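Local coordinates for putative HpcE protein (Mycolicibacterium smegmatis, PDB 6V77) that is of undetermined function but belongs to the fumarylacetoacetate hydrolase family and carries a zinc ion held by acidic side chains, at residues G63-L68 against S177-E182; R133-D138 against Y224-V229; G198-G203 against R262-G267. One frame throughout, in Å; residues are numbered along the deposited sequence.

Contact 1: G63-L68 against S177-E182; sequences GSPAPL and SPIGPE
Pro65 and Ile179 carry the apolar part of this contact: CD and CG of Pro65 meet the branch methyl CG2 of Ile179, the two side chains crossing at a slant, with Pro65 CD 3.7 Å from Ile179 CG2. The first torsion of Ile179 explains the meeting, since CG2 stands anti to the backbone N while CG1 (chi1 -53°) takes the place beside it, so that the methyl faces the proline ring and CD1 runs on toward Ser64. Pro65 CD also lies 3.4 Å from Ile179 O. Ile179 O receives a CA-H...O contact from Ser64 CA at 3.5 Å, nearly straight at 163°. Ser64 OG is turned anti to its own N (chi1 166°), which brings it to 3.7 Å from Ile179 CB. The same torsion lets Ser64 OG accept from Ala66 N at 3.0 Å, an ST turn that ties the hydroxyl back to its own loop. Farther along, Gly180 CA passes Pro65 CD, and a cis peptide bond precedes Pro181. Here the two backbones are bridged by one water, which donates to Gly63 O at 2.8 Å and to Pro181 O at 2.7 Å. The carboxylate of Glu182 is engaged elsewhere, in salt bridges with Arg58 and Arg2. Residues 63-68 form the loop between strands 62-63 and 72-76, and 177-182 open strand 177-185. Ile179 also packs on Ile104 of strand 104-105 and on Val236 and Phe238 of strand 236-238, while helix 33-38 borders the loop at Ala66 and Pro67.

Contact 2: R133-D138 against Y224-V229; sequences RNIPED and YLSDTV. With EDO (1,2-ethanediol), chain J.
Ser226, toward the end of helix 218-226, meets the loop 133-138 with both its carbonyl and its hydroxyl, a helix-end-to-loop junction within the fumarylacetoacetate hydrolase C-terminal family region; the loop connects strands 118-128 and 144-155. Asn134 N donates to Ser226 O at 2.8 Å, almost straight at 172°, although it approaches from above the carbonyl plane, 62° out of it. One residue on, Ile135 N donates to Ser226 OG at 2.9 Å. The hydroxyl lies between the backbone N and the carbonyl carbon (chi1 74°), and its single proton can serve the carbonyls of Ile222 and Ala223, both within hydrogen-bonding range. Ile135 CB lies 3.7 Å from Ser226 OG, and the side chain packs beyond it on Ile222 and Phe143.

Arg133 extends along the chain leaving the helix. Arg133 NH1 makes a weak bond to Thr228 O near the guanidinium plane, while Val229 C lies over one face, 3.4 Å from Arg133 NH1. A water at the guanidinium edge accepts from NH1 and donates to Ser226 O, adding a water-mediated link between the segments. Behind these residues, Thr228 N and Val229 N both donate to Leu225 O, which keeps the chain curled as it leaves the helix, and Val229 packs on Phe73 of strand 72-76. The second subunit borders this region: its Ala174 packs against Arg133 and its His173 against Thr228, and Ala174 N and His173 ND1 hydrogen-bond a 1,2-ethanediol, probably left from crystallisation. The diol O2 also donates to Thr228 O at 2.7 Å.

Contact 3: G198-G203 against R262-G267; sequences GAEING and RTYITG. With EDO (1,2-ethanediol), chain N.
Gly198 and Tyr264 form one hydrogen-bonded antiparallel pair and Glu200 and Arg262 another, so the peptide N and O of all four residues are satisfied across the contact. Gly198 N donates to Tyr264 O and Tyr264 N to Gly198 O, each at 3.0 Å. In the second pair, Glu200 N to Arg262 O and Arg262 N to Glu200 O both measure 2.8 Å, with each donor in the carbonyl plane. Arg262 O also takes a CA-H...O contact from Ala199.

On the face carrying Glu200 and Arg262, the two side chains run side by side. Arg262 NH1 forms a salt bridge with Glu200 OE2 at 3.2 Å and a weak bond to OE1, the carboxylate and guanidinium planes standing 38° apart. The stronger partner of Arg262 is Glu270, which binds NE. Tyr264 folds its ring over Gly198 (chi1 68°), with Gly198 CA 3.9 Å from the ring centroid in a CH-pi contact. A water donates to Glu200 OE2 and is hydrogen-bonded to Tyr264 OH. On the opposite face, Thr263 OG1 is bonded to Gln151.

The axes of 198-201 and 262-265 approach to 4.8 Å at 162°, as in neighbouring antiparallel strands; these lie in strands 196-201 and 260-265, inner members of a five-stranded mixed sheet, flanked by strands 204-210 and 269-277, in the fumarylacetoacetate hydrolase C-terminal family region.

Along the chain, contact 1 closes before contact 3 opens, whereas the segments of contact 2 alternate with those of each of the others. Contacts 1 and 3 have centres about 17 Å apart and nearest atoms about 7 Å apart; strands 177-185 and 196-201 follow one another, yet belong to the eleven-stranded and five-stranded sheets respectively. Contact 2 lies farther out, its centre about 24 Å from that of contact 1 and about 31 Å from that of contact 3, which is on the opposite side of the chain's centre. Thus, without touching, the three join a loop to one sheet, a helix end to a surface loop beside the second subunit, and two strands within the other sheet.

Contact 1: G63-L68 against S177-E182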
ATOM      1  N   GLY B  63      12.726  11.897  10.271  1.00 23.90           N
ATOM      2  CA  GLY B  63      11.956  10.881   9.586  1.00 23.41           C
ATOM      3  C   GLY B  63      10.831  11.484   8.773  1.00 24.55           C
ATOM      4  O   GLY B  63      10.579  12.690   8.798  1.00 23.89           O
ATOM      5  N   SER B  64      10.143  10.622   8.029  1.00 22.09           N
ATOM      6  CA  SER B  64       8.935  11.091   7.366  1.00 22.93           C
ATOM      7  C   SER B  64       7.936  11.559   8.416  1.00 23.12           C
ATOM      8  O   SER B  64       7.789  10.913   9.466  1.00 23.40           O
ATOM      9  CB  SER B  64       8.295   9.990   6.522  1.00 22.28           C
ATOM     10  OG  SER B  64       6.975  10.384   6.169  1.00 22.94           O
ATOM     11  N   PRO B  65       7.226  12.667   8.177  1.00 20.99           N
ATOM     12  CA  PRO B  65       6.162  13.053   9.114  1.00 20.93           C
ATOM     13  C   PRO B  65       5.014  12.050   9.150  1.00 24.42           C
ATOM     14  O   PRO B  65       4.236  12.061  10.109  1.00 23.58           O
ATOM     15  CB  PRO B  65       5.706  14.430   8.602  1.00 24.12           C
ATOM     16  CG  PRO B  65       6.163  14.484   7.165  1.00 31.45           C
ATOM     17  CD  PRO B  65       7.392  13.614   7.058  1.00 24.50           C
ATOM     18  N   ALA B  66       4.895  11.185   8.138  1.00 22.21           N
ATOM     19  CA  ALA B  66       3.938  10.078   8.122  1.00 22.31           C
ATOM     20  C   ALA B  66       4.739   8.845   7.738  1.00 25.78           C
ATOM     21  O   ALA B  66       4.829   8.489   6.555  1.00 22.59           O
ATOM     22  CB  ALA B  66       2.787  10.339   7.156  1.00 24.47           C
ATOM     23  N   PRO B  67       5.374   8.185   8.709  1.00 20.92           N
ATOM     24  CA  PRO B  67       6.307   7.103   8.360  1.00 22.88           C
ATOM     25  C   PRO B  67       5.630   5.760   8.082  1.00 22.66           C
ATOM     26  O   PRO B  67       6.253   4.896   7.446  1.00 21.45           O
ATOM     27  CB  PRO B  67       7.209   7.016   9.598  1.00 24.54           C
ATOM     28  CG  PRO B  67       6.323   7.462  10.729  1.00 24.27           C
ATOM     29  CD  PRO B  67       5.408   8.520  10.146  1.00 22.39           C
ATOM     30  N   LEU B  68       4.385   5.543   8.523  1.00 22.77           N
ATOM     31  CA  LEU B  68       3.722   4.247   8.315  1.00 24.41           C
ATOM     32  C   LEU B  68       2.257   4.439   7.916  1.00 22.78           C
ATOM     33  O   LEU B  68       1.335   3.976   8.603  1.00 24.35           O
ATOM     34  CB  LEU B  68       3.851   3.371   9.561  1.00 23.75           C
ATOM     35  CG  LEU B  68       3.430   1.897   9.374  1.00 39.92           C
ATOM     36  CD1 LEU B  68       4.131   1.200   8.197  1.00 49.88           C
ATOM     37  CD2 LEU B  68       3.615   1.087  10.652  1.00 43.40           C
ATOM     38  N   SER B 177      11.004   7.187  -1.611  1.00 21.97           N
ATOM     39  CA  SER B 177       9.858   8.002  -1.201  1.00 21.38           C
ATOM     40  C   SER B 177      10.199   8.860   0.009  1.00 21.23           C
ATOM     41  O   SER B 177       9.584   8.727   1.074  1.00 21.84           O
ATOM     42  CB  SER B 177       8.647   7.113  -0.906  1.00 21.00           C
ATOM     43  OG  SER B 177       8.502   6.168  -1.952  1.00 21.30           O
ATOM     44  N   PRO B 178      11.162   9.774  -0.115  1.00 21.56           N
ATOM     45  CA  PRO B 178      11.436  10.676   1.004  1.00 21.50           C
ATOM     46  C   PRO B 178      10.336  11.717   1.141  1.00 25.24           C
ATOM     47  O   PRO B 178       9.834  12.253   0.147  1.00 22.87           O
ATOM     48  CB  PRO B 178      12.774  11.327   0.618  1.00 22.10           C
ATOM     49  CG  PRO B 178      12.698  11.404  -0.889  1.00 24.99           C
ATOM     50  CD  PRO B 178      11.987  10.095  -1.302  1.00 22.08           C
ATOM     51  N   ILE B 179       9.970  12.004   2.391  1.00 21.60           N
ATOM     52  CA  ILE B 179       8.958  12.999   2.721  1.00 20.76           C
ATOM     53  C   ILE B 179       9.492  13.823   3.876  1.00 21.69           C
ATOM     54  O   ILE B 179      10.002  13.258   4.848  1.00 21.32           O
ATOM     55  CB  ILE B 179       7.615  12.354   3.137  1.00 20.07           C
ATOM     56  CG1 ILE B 179       7.130  11.351   2.089  1.00 19.95           C
ATOM     57  CG2 ILE B 179       6.556  13.456   3.409  1.00 20.98           C
ATOM     58  CD1 ILE B 179       5.933  10.506   2.565  1.00 19.59           C
ATOM     59  N   GLY B 180       9.366  15.148   3.791  1.00 21.37           N
ATOM     60  CA  GLY B 180       9.802  16.002   4.870  1.00 21.53           C
ATOM     61  C   GLY B 180      10.332  17.332   4.387  1.00 22.30           C
ATOM     62  O   GLY B 180      10.144  17.707   3.225  1.00 22.39           O
ATOM     63  N   PRO B 181      10.998  18.091   5.279  1.00 22.00           N
ATOM     64  CA  PRO B 181      11.326  17.694   6.653  1.00 22.18           C
ATOM     65  C   PRO B 181      10.169  17.811   7.642  1.00 24.88           C
ATOM     66  O   PRO B 181      10.189  17.125   8.664  1.00 24.84           O
ATOM     67  CB  PRO B 181      12.438  18.675   7.038  1.00 26.44           C
ATOM     68  CG  PRO B 181      12.119  19.903   6.239  1.00 29.99           C
ATOM     69  CD  PRO B 181      11.632  19.371   4.912  1.00 22.73           C
ATOM     70  N   GLU B 182       9.192  18.664   7.350  1.00 23.54           N
ATOM     71  CA  GLU B 182       8.143  18.992   8.312  1.00 21.62           C
ATOM     72  C   GLU B 182       6.776  18.834   7.690  1.00 21.08           C
ATOM     73  O   GLU B 182       6.606  18.994   6.483  1.00 25.38           O
ATOM     74  CB  GLU B 182       8.295  20.432   8.820  1.00 22.39           C
ATOM     75  CG  GLU B 182       9.534  20.597   9.633  1.00 24.72           C
ATOM     76  CD  GLU B 182       9.846  22.034  10.010  1.00 33.50           C
ATOM     77  OE1 GLU B 182       9.225  22.988   9.484  1.00 31.58           O
ATOM     78  OE2 GLU B 182      10.748  22.192  10.846  1.00 33.21           O
TER
HETATM   79  O   HOH W   1       9.218  14.845   9.845  1.00 21.06           O

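Contact 2: R133-D138 against Y224-V229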
ATOM      1  N   ARG B 133     -15.104   7.615   3.101  1.00 19.55           N
ATOM      2  CA  ARG B 133     -15.551   7.406   1.737  1.00 20.77           C
ATOM      3  C   ARG B 133     -16.436   8.573   1.326  1.00 23.66           C
ATOM      4  O   ARG B 133     -17.116   9.173   2.161  1.00 21.58           O
ATOM      5  CB  ARG B 133     -16.341   6.090   1.617  1.00 20.78           C
ATOM      6  CG  ARG B 133     -15.486   4.847   1.852  1.00 20.22           C
ATOM      7  CD  ARG B 133     -16.296   3.561   1.634  1.00 19.91           C
ATOM      8  NE  ARG B 133     -15.487   2.401   1.993  1.00 22.88           N
ATOM      9  CZ  ARG B 133     -14.684   1.781   1.130  1.00 25.07           C
ATOM     10  NH1 ARG B 133     -14.631   2.189  -0.135  1.00 19.70           N
ATOM     11  NH2 ARG B 133     -13.956   0.744   1.525  1.00 20.92           N
ATOM     12  N   ASN B 134     -16.420   8.889   0.034  1.00 21.45           N
ATOM     13  CA  ASN B 134     -17.275   9.935  -0.531  1.00 20.63           C
ATOM     14  C   ASN B 134     -17.106  11.261   0.208  1.00 20.87           C
ATOM     15  O   ASN B 134     -18.079  11.904   0.633  1.00 21.10           O
ATOM     16  CB  ASN B 134     -18.739   9.489  -0.531  1.00 22.16           C
ATOM     17  CG  ASN B 134     -18.913   8.139  -1.167  1.00 25.52           C
ATOM     18  OD1 ASN B 134     -18.670   7.972  -2.373  1.00 29.41           O
ATOM     19  ND2 ASN B 134     -19.275   7.152  -0.364  1.00 21.33           N
ATOM     20  N   ILE B 135     -15.853  11.663   0.362  1.00 22.85           N
ATOM     21  CA  ILE B 135     -15.532  12.996   0.887  1.00 21.93           C
ATOM     22  C   ILE B 135     -15.823  14.033  -0.196  1.00 21.46           C
ATOM     23  O   ILE B 135     -15.320  13.898  -1.335  1.00 22.00           O
ATOM     24  CB  ILE B 135     -14.065  13.051   1.317  1.00 22.63           C
ATOM     25  CG1 ILE B 135     -13.772  12.016   2.401  1.00 22.66           C
ATOM     26  CG2 ILE B 135     -13.652  14.453   1.783  1.00 24.04           C
ATOM     27  CD1 ILE B 135     -12.262  11.810   2.622  1.00 22.00           C
ATOM     28  N   PRO B 136     -16.629  15.052   0.081  1.00 23.97           N
ATOM     29  CA  PRO B 136     -16.987  16.006  -0.971  1.00 26.74           C
ATOM     30  C   PRO B 136     -15.819  16.905  -1.297  1.00 23.90           C
ATOM     31  O   PRO B 136     -15.045  17.295  -0.417  1.00 23.25           O
ATOM     32  CB  PRO B 136     -18.154  16.798  -0.367  1.00 31.01           C
ATOM     33  CG  PRO B 136     -18.022  16.602   1.100  1.00 38.32           C
ATOM     34  CD  PRO B 136     -17.440  15.241   1.302  1.00 28.35           C
ATOM     35  N   GLU B 137     -15.705  17.242  -2.583  1.00 25.85           N
ATOM     36  CA  GLU B 137     -14.586  18.060  -3.024  1.00 25.09           C
ATOM     37  C   GLU B 137     -14.566  19.402  -2.301  1.00 26.29           C
ATOM     38  O   GLU B 137     -13.497  19.893  -1.912  1.00 26.77           O
ATOM     39  CB  GLU B 137     -14.670  18.246  -4.543  1.00 31.03           C
ATOM     40  CG  GLU B 137     -13.448  18.863  -5.168  1.00 32.72           C
ATOM     41  CD  GLU B 137     -13.459  18.790  -6.691  1.00 41.51           C
ATOM     42  OE1 GLU B 137     -14.008  17.822  -7.261  1.00 45.30           O
ATOM     43  OE2 GLU B 137     -12.902  19.704  -7.321  1.00 51.30           O
ATOM     44  N   ASP B 138     -15.743  19.999  -2.065  1.00 28.58           N
ATOM     45  CA  ASP B 138     -15.720  21.345  -1.499  1.00 32.81           C
ATOM     46  C   ASP B 138     -15.378  21.357  -0.016  1.00 36.20           C
ATOM     47  O   ASP B 138     -15.229  22.439   0.552  1.00 40.89           O
ATOM     48  CB  ASP B 138     -17.046  22.080  -1.772  1.00 34.19           C
ATOM     49  CG  ASP B 138     -18.262  21.418  -1.130  1.00 48.91           C
ATOM     50  OD1 ASP B 138     -18.137  20.396  -0.436  1.00 42.14           O
ATOM     51  OD2 ASP B 138     -19.376  21.951  -1.325  1.00 58.41           O
ATOM     52  N   TYR B 224     -12.054  12.107  -5.517  1.00 22.41           N
ATOM     53  CA  TYR B 224     -11.988  11.009  -6.478  1.00 21.06           C
ATOM     54  C   TYR B 224     -11.568   9.707  -5.812  1.00 21.41           C
ATOM     55  O   TYR B 224     -12.249   8.683  -5.947  1.00 21.03           O
ATOM     56  CB  TYR B 224     -11.022  11.383  -7.610  1.00 21.32           C
ATOM     57  CG  TYR B 224     -10.896  10.303  -8.659  1.00 21.79           C
ATOM     58  CD1 TYR B 224     -11.881  10.137  -9.621  1.00 24.78           C
ATOM     59  CD2 TYR B 224      -9.800   9.449  -8.679  1.00 21.68           C
ATOM     60  CE1 TYR B 224     -11.781   9.134 -10.577  1.00 26.31           C
ATOM     61  CE2 TYR B 224      -9.682   8.439  -9.644  1.00 22.62           C
ATOM     62  CZ  TYR B 224     -10.688   8.293 -10.580  1.00 27.87           C
ATOM     63  OH  TYR B 224     -10.614   7.321 -11.545  1.00 28.06           O
ATOM     64  N   LEU B 225     -10.443   9.723  -5.085  1.00 20.33           N
ATOM     65  CA  LEU B 225      -9.988   8.522  -4.394  1.00 20.11           C
ATOM     66  C   LEU B 225     -11.081   7.962  -3.485  1.00 20.87           C
ATOM     67  O   LEU B 225     -11.344   6.755  -3.486  1.00 20.25           O
ATOM     68  CB  LEU B 225      -8.736   8.822  -3.580  1.00 20.50           C
ATOM     69  CG  LEU B 225      -7.472   9.041  -4.413  1.00 19.78           C
ATOM     70  CD1 LEU B 225      -6.366   9.553  -3.525  1.00 24.09           C
ATOM     71  CD2 LEU B 225      -7.072   7.749  -5.123  1.00 20.91           C
ATOM     72  N   SER B 226     -11.707   8.835  -2.686  1.00 21.42           N
ATOM     73  CA  SER B 226     -12.662   8.397  -1.671  1.00 19.90           C
ATOM     74  C   SER B 226     -13.963   7.892  -2.271  1.00 21.07           C
ATOM     75  O   SER B 226     -14.780   7.290  -1.547  1.00 20.49           O
ATOM     76  CB  SER B 226     -12.953   9.545  -0.703  1.00 20.58           C
ATOM     77  OG  SER B 226     -13.778  10.514  -1.334  1.00 21.36           O
ATOM     78  N   ASP B 227     -14.164   8.086  -3.571  1.00 20.75           N
ATOM     79  CA  ASP B 227     -15.306   7.468  -4.225  1.00 21.67           C
ATOM     80  C   ASP B 227     -15.109   5.987  -4.500  1.00 25.04           C
ATOM     81  O   ASP B 227     -16.090   5.314  -4.840  1.00 22.36           O
ATOM     82  CB  ASP B 227     -15.622   8.212  -5.517  1.00 22.74           C
ATOM     83  CG  ASP B 227     -16.365   9.530  -5.245  1.00 44.80           C
ATOM     84  OD1 ASP B 227     -16.914   9.686  -4.125  1.00 44.98           O
ATOM     85  OD2 ASP B 227     -16.400  10.406  -6.134  1.00 40.97           O
ATOM     86  N   THR B 228     -13.887   5.465  -4.337  1.00 21.55           N
ATOM     87  CA  THR B 228     -13.615   4.032  -4.463  1.00 21.47           C
ATOM     88  C   THR B 228     -13.081   3.410  -3.187  1.00 21.08           C
ATOM     89  O   THR B 228     -13.538   2.325  -2.808  1.00 21.33           O
ATOM     90  CB  THR B 228     -12.617   3.781  -5.613  1.00 24.48           C
ATOM     91  OG1 THR B 228     -13.192   4.245  -6.841  1.00 24.41           O
ATOM     92  CG2 THR B 228     -12.289   2.280  -5.741  1.00 22.21           C
ATOM     93  N   VAL B 229     -12.135   4.065  -2.512  1.00 22.23           N
ATOM     94  CA  VAL B 229     -11.501   3.553  -1.297  1.00 23.60           C
ATOM     95  C   VAL B 229     -12.001   4.339  -0.083  1.00 21.75           C
ATOM     96  O   VAL B 229     -12.566   5.427  -0.202  1.00 19.92           O
ATOM     97  CB  VAL B 229      -9.963   3.637  -1.367  1.00 19.99           C
ATOM     98  CG1 VAL B 229      -9.443   2.773  -2.524  1.00 20.38           C
ATOM     99  CG2 VAL B 229      -9.496   5.107  -1.522  1.00 21.38           C
TER
HETATM  100  C1  EDO J 308     -17.850   2.338  -3.913  1.00 33.61           C
HETATM  101  O1  EDO J 308     -17.805   1.589  -5.134  1.00 37.76           O
HETATM  102  C2  EDO J 308     -17.202   1.510  -2.816  1.00 36.08           C
HETATM  103  O2  EDO J 308     -15.905   1.140  -3.283  1.00 26.12           O
HETATM  104  O   HOH W   2     -15.601   4.497  -1.522  1.00 21.06           O
HETATM  105  O   HOH W   3     -16.578  12.339  -3.071  1.00 38.66           O

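Contact 3: G198-G203 against R262-G267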
ATOM      1  N   GLY B 198       9.844  22.949  -6.796  1.00 24.40           N
ATOM      2  CA  GLY B 198      10.875  22.767  -7.801  1.00 25.08           C
ATOM      3  C   GLY B 198      11.967  21.845  -7.310  1.00 28.10           C
ATOM      4  O   GLY B 198      11.918  21.312  -6.199  1.00 24.84           O
ATOM      5  N   ALA B 199      12.971  21.673  -8.169  1.00 26.42           N
ATOM      6  CA  ALA B 199      14.083  20.781  -7.885  1.00 25.93           C
ATOM      7  C   ALA B 199      15.278  21.277  -8.669  1.00 26.92           C
ATOM      8  O   ALA B 199      15.119  21.846  -9.753  1.00 28.49           O
ATOM      9  CB  ALA B 199      13.786  19.324  -8.266  1.00 25.64           C
ATOM     10  N   GLU B 200      16.470  21.068  -8.101  1.00 27.24           N
ATOM     11  CA  GLU B 200      17.732  21.443  -8.736  1.00 28.26           C
ATOM     12  C   GLU B 200      18.704  20.279  -8.616  1.00 28.50           C
ATOM     13  O   GLU B 200      18.684  19.537  -7.629  1.00 29.36           O
ATOM     14  CB  GLU B 200      18.359  22.706  -8.093  1.00 31.06           C
ATOM     15  CG  GLU B 200      17.421  23.884  -8.103  1.00 41.32           C
ATOM     16  CD  GLU B 200      17.755  24.920  -7.054  1.00 51.57           C
ATOM     17  OE1 GLU B 200      18.719  24.717  -6.279  1.00 50.23           O
ATOM     18  OE2 GLU B 200      17.038  25.941  -7.015  1.00 51.41           O
ATOM     19  N   ILE B 201      19.549  20.110  -9.635  1.00 29.40           N
ATOM     20  CA  ILE B 201      20.586  19.093  -9.626  1.00 29.84           C
ATOM     21  C   ILE B 201      21.914  19.822  -9.756  1.00 30.88           C
ATOM     22  O   ILE B 201      22.114  20.580 -10.714  1.00 35.87           O
ATOM     23  CB  ILE B 201      20.422  18.078 -10.764  1.00 34.55           C
ATOM     24  CG1 ILE B 201      19.106  17.321 -10.601  1.00 34.44           C
ATOM     25  CG2 ILE B 201      21.602  17.118 -10.778  1.00 38.28           C
ATOM     26  CD1 ILE B 201      18.879  16.327 -11.694  1.00 39.43           C
ATOM     27  N   ASN B 202      22.793  19.624  -8.774  1.00 31.00           N
ATOM     28  CA  ASN B 202      24.081  20.300  -8.729  1.00 33.90           C
ATOM     29  C   ASN B 202      23.912  21.806  -8.921  1.00 33.46           C
ATOM     30  O   ASN B 202      24.703  22.468  -9.595  1.00 33.46           O
ATOM     31  CB  ASN B 202      25.025  19.687  -9.755  1.00 41.85           C
ATOM     32  CG  ASN B 202      25.154  18.188  -9.572  1.00 42.76           C
ATOM     33  OD1 ASN B 202      25.065  17.689  -8.448  1.00 33.29           O
ATOM     34  ND2 ASN B 202      25.345  17.460 -10.671  1.00 37.37           N
ATOM     35  N   GLY B 203      22.839  22.350  -8.335  1.00 36.39           N
ATOM     36  CA  GLY B 203      22.609  23.784  -8.355  1.00 39.48           C
ATOM     37  C   GLY B 203      21.915  24.336  -9.586  1.00 42.50           C
ATOM     38  O   GLY B 203      21.707  25.551  -9.665  1.00 46.45           O
ATOM     39  N   ARG B 262      18.354  18.882  -4.889  1.00 25.68           N
ATOM     40  CA  ARG B 262      17.666  19.710  -3.912  1.00 26.71           C
ATOM     41  C   ARG B 262      16.206  19.824  -4.336  1.00 24.92           C
ATOM     42  O   ARG B 262      15.911  20.138  -5.492  1.00 26.85           O
ATOM     43  CB  ARG B 262      18.332  21.088  -3.801  1.00 26.09           C
ATOM     44  CG  ARG B 262      17.548  22.083  -2.931  1.00 25.87           C
ATOM     45  CD  ARG B 262      18.310  23.404  -2.756  1.00 27.91           C
ATOM     46  NE  ARG B 262      17.491  24.345  -2.011  1.00 34.54           N
ATOM     47  CZ  ARG B 262      16.635  25.198  -2.570  1.00 39.93           C
ATOM     48  NH1 ARG B 262      16.512  25.260  -3.892  1.00 38.92           N
ATOM     49  NH2 ARG B 262      15.913  26.001  -1.806  1.00 43.25           N
ATOM     50  N   THR B 263      15.296  19.549  -3.406  1.00 24.08           N
ATOM     51  CA  THR B 263      13.866  19.511  -3.662  1.00 24.36           C
ATOM     52  C   THR B 263      13.227  20.528  -2.723  1.00 25.24           C
ATOM     53  O   THR B 263      13.590  20.576  -1.547  1.00 24.86           O
ATOM     54  CB  THR B 263      13.315  18.100  -3.391  1.00 27.03           C
ATOM     55  OG1 THR B 263      13.996  17.142  -4.212  1.00 29.04           O
ATOM     56  CG2 THR B 263      11.809  18.005  -3.644  1.00 22.78           C
ATOM     57  N   TYR B 264      12.320  21.369  -3.229  1.00 23.67           N
ATOM     58  CA  TYR B 264      11.748  22.395  -2.352  1.00 23.74           C
ATOM     59  C   TYR B 264      10.300  22.703  -2.699  1.00 31.49           C
ATOM     60  O   TYR B 264       9.860  22.555  -3.840  1.00 23.88           O
ATOM     61  CB  TYR B 264      12.555  23.705  -2.408  1.00 24.53           C
ATOM     62  CG  TYR B 264      12.462  24.415  -3.744  1.00 25.83           C
ATOM     63  CD1 TYR B 264      11.427  25.315  -4.017  1.00 26.14           C
ATOM     64  CD2 TYR B 264      13.405  24.181  -4.736  1.00 28.06           C
ATOM     65  CE1 TYR B 264      11.337  25.947  -5.248  1.00 27.64           C
ATOM     66  CE2 TYR B 264      13.319  24.804  -5.964  1.00 31.77           C
ATOM     67  CZ  TYR B 264      12.281  25.692  -6.211  1.00 34.23           C
ATOM     68  OH  TYR B 264      12.208  26.312  -7.437  1.00 34.14           O
ATOM     69  N   ILE B 265       9.562  23.155  -1.685  1.00 23.59           N
ATOM     70  CA  ILE B 265       8.265  23.797  -1.860  1.00 23.85           C
ATOM     71  C   ILE B 265       8.350  25.096  -1.071  1.00 26.07           C
ATOM     72  O   ILE B 265       8.560  25.067   0.147  1.00 25.47           O
ATOM     73  CB  ILE B 265       7.096  22.916  -1.367  1.00 23.35           C
ATOM     74  CG1 ILE B 265       7.074  21.580  -2.146  1.00 23.01           C
ATOM     75  CG2 ILE B 265       5.801  23.667  -1.516  1.00 23.81           C
ATOM     76  CD1 ILE B 265       5.916  20.623  -1.765  1.00 22.72           C
ATOM     77  N   THR B 266       8.219  26.228  -1.763  1.00 25.16           N
ATOM     78  CA  THR B 266       8.584  27.511  -1.165  1.00 25.87           C
ATOM     79  C   THR B 266       7.640  27.833  -0.017  1.00 26.73           C
ATOM     80  O   THR B 266       6.418  27.755  -0.165  1.00 26.56           O
ATOM     81  CB  THR B 266       8.552  28.622  -2.209  1.00 26.96           C
ATOM     82  OG1 THR B 266       9.385  28.240  -3.322  1.00 27.06           O
ATOM     83  CG2 THR B 266       9.070  29.946  -1.596  1.00 27.89           C
ATOM     84  N   GLY B 267       8.217  28.145   1.142  1.00 26.87           N
ATOM     85  CA  GLY B 267       7.439  28.377   2.344  1.00 26.93           C
ATOM     86  C   GLY B 267       7.021  27.132   3.103  1.00 27.28           C
ATOM     87  O   GLY B 267       6.469  27.260   4.210  1.00 32.61           O
TER
HETATM   88  C1  EDO N 304      11.975  26.150   1.028  1.00 52.36           C
HETATM   89  O1  EDO N 304      12.864  26.814   0.117  1.00 58.97           O
HETATM   90  C2  EDO N 304      11.376  27.166   1.990  1.00 53.14           C
HETATM   91  O2  EDO N 304      10.960  28.309   1.233  1.00 41.90           O
HETATM   92  O   HOH W   4      14.765  26.592  -8.527  1.00 40.69           O